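Local coordinates for histidinol-phosphatase (Listeria monocytogenes serotype 4b str. H7858, PDB 6NLR), which probably hydrolyses L-histidinol phosphate to histidinol and phosphate in histidine biosynthesis, using a trinuclear metal centre of the PHP family, at residues A[1-6]-A[34-39]. Residues are numbered along the deposited sequence; the frame is centred on the assembly and turned at random.
Sequences MKRDGH and EYSIVE. With CO (cobalt (II) ion), chain F.
R3 and E34 are paired on neighbouring parallel strands, the first two of the PHP barrel, joined through helix 20-29 as a beta-alpha-beta unit. Three backbone bonds hold the strands together: D4 N to E34 O (2.9 Å), S36 N to D4 O (2.9 Å) and a longer one from E34 N to K2 O (3.3 Å). R3 CA also sends a CA-H...O contact to E34 O. The partly exposed side carries the charged pair, which the register puts on one face of the sheet. CG is anti to the backbone N in both residues (chi1 176° in R3, -166° in E34) and both chains are extended, which lays R3 CD against E34 OE1 at 3.6 Å. Guanidinium and carboxylate lie nearly parallel, and E34 OE2 sits over one guanidinium face, 3.9 Å from R3 NE; this long salt bridge rests on charge alone. E34 OE2 is hydrogen-bonded to H89, and R3 NH2 forms a salt bridge with D117, which also hydrogen-bonds S36 OG. A water in the guanidinium plane accepts from R3 NE and donates to D4 O and S36 OG, so D4 O takes two donors. Toward the metal end the packing is buried and close. V38 CG2 sits 3.7 Å from H6 CA and reaches the imidazole obliquely at CD2, while S36 CB rests near G5 O, which R178 hydrogen-bonds. An Asx turn, H6 N to D4 OD1, ties the backbone of H6 back to D4, whose OD2 is bonded to S257. H6 NE2 binds cobalt at 2.1 Å, alongside H8, E93, D258 and a water. The chemistry thus divides along the strands: an undirected R3-E34 attraction at the start, and at the other end a metal ligand that D4 and V38 probably help to position.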
# COMPACT_ATOMS: atom_id res chain seq x y z
N MSE A 1 18.39 12.32 6.16
CA MSE A 1 17.08 12.27 6.89
C MSE A 1 16.63 10.82 6.96
O MSE A 1 17.19 9.96 6.28
CB MSE A 1 16.00 13.13 6.20
CG MSE A 1 16.31 14.62 6.13
SE MSE A 1 16.97 15.39 7.83
CE MSE A 1 18.92 15.22 8.06
N LYS A 2 15.63 10.54 7.80
CA LYS A 2 15.19 9.17 7.98
C LYS A 2 13.67 9.13 8.16
O LYS A 2 13.16 9.43 9.24
CB LYS A 2 15.94 8.53 9.14
CG LYS A 2 15.79 7.02 9.18
CD LYS A 2 16.87 6.29 9.96
CE LYS A 2 16.41 4.87 10.24
NZ LYS A 2 17.46 4.08 10.91
N ARG A 3 12.96 8.71 7.11
CA ARG A 3 11.50 8.84 7.01
C ARG A 3 10.87 7.47 6.75
O ARG A 3 11.35 6.74 5.85
CB ARG A 3 11.19 9.82 5.88
CG ARG A 3 9.71 9.98 5.60
CD ARG A 3 9.43 11.06 4.58
NE ARG A 3 7.98 11.10 4.34
CZ ARG A 3 7.40 11.62 3.27
NH1 ARG A 3 8.12 12.19 2.32
NH2 ARG A 3 6.08 11.57 3.16
N ASP A 4 9.80 7.16 7.48
CA ASP A 4 8.90 6.02 7.16
C ASP A 4 7.58 6.63 6.68
O ASP A 4 6.95 7.38 7.44
CB ASP A 4 8.78 5.06 8.36
CG ASP A 4 8.06 3.76 8.03
OD1 ASP A 4 7.42 3.68 6.93
OD2 ASP A 4 8.10 2.83 8.89
N GLY A 5 7.21 6.32 5.44
CA GLY A 5 6.00 6.87 4.81
C GLY A 5 4.82 5.93 4.90
O GLY A 5 3.78 6.27 4.30
N HIS A 6 4.91 4.80 5.62
CA HIS A 6 3.84 3.77 5.56
C HIS A 6 3.78 2.93 6.84
O HIS A 6 4.49 1.89 6.94
CB HIS A 6 4.03 2.96 4.27
CG HIS A 6 2.86 2.11 3.90
ND1 HIS A 6 2.69 1.65 2.61
CD2 HIS A 6 1.85 1.60 4.62
CE1 HIS A 6 1.61 0.90 2.56
NE2 HIS A 6 1.07 0.85 3.78
N GLU A 34 10.93 11.32 10.73
CA GLU A 34 9.64 11.59 10.05
C GLU A 34 8.89 10.27 9.87
O GLU A 34 9.52 9.26 9.52
CB GLU A 34 9.91 12.29 8.73
CG GLU A 34 8.68 12.89 8.13
CD GLU A 34 8.97 13.81 6.96
OE1 GLU A 34 10.13 13.95 6.61
OE2 GLU A 34 8.01 14.37 6.40
N TYR A 35 7.59 10.28 10.13
CA TYR A 35 6.79 9.06 10.36
C TYR A 35 5.34 9.34 9.95
O TYR A 35 4.74 10.26 10.53
CB TYR A 35 6.98 8.67 11.82
CG TYR A 35 6.35 7.37 12.25
CD1 TYR A 35 5.00 7.31 12.58
CD2 TYR A 35 7.10 6.22 12.41
CE1 TYR A 35 4.42 6.16 13.05
CE2 TYR A 35 6.53 5.04 12.85
CZ TYR A 35 5.18 5.01 13.19
OH TYR A 35 4.59 3.88 13.67
N SER A 36 4.81 8.57 9.00
CA SER A 36 3.42 8.70 8.51
C SER A 36 2.58 7.54 9.02
O SER A 36 2.92 6.36 8.80
CB SER A 36 3.37 8.84 7.00
OG SER A 36 3.91 10.08 6.59
N ILE A 37 1.49 7.89 9.70
CA ILE A 37 0.40 6.98 10.08
C ILE A 37 -0.62 7.05 8.95
O ILE A 37 -1.29 8.10 8.81
CB ILE A 37 -0.20 7.39 11.42
CG1 ILE A 37 0.87 7.42 12.52
CG2 ILE A 37 -1.35 6.45 11.76
CD1 ILE A 37 0.44 8.17 13.75
N VAL A 38 -0.71 5.98 8.17
CA VAL A 38 -1.60 5.91 7.00
C VAL A 38 -2.46 4.65 7.15
O VAL A 38 -2.23 3.64 6.44
CB VAL A 38 -0.81 6.01 5.68
CG1 VAL A 38 -0.37 7.45 5.45
CG2 VAL A 38 0.40 5.09 5.65
N GLU A 39 -3.40 4.71 8.07
CA GLU A 39 -4.28 3.57 8.38
C GLU A 39 -5.19 3.29 7.18
O GLU A 39 -5.52 4.23 6.41
CB GLU A 39 -5.07 3.86 9.65
CG GLU A 39 -5.73 2.62 10.18
CD GLU A 39 -4.76 1.45 10.31
OE1 GLU A 39 -4.06 1.39 11.32
OE2 GLU A 39 -4.70 0.65 9.35
CO CO F . -0.22 -0.75 4.32
O HOH W 1 6.61 10.06 6.67
O HOH W 2 -0.06 -1.83 2.40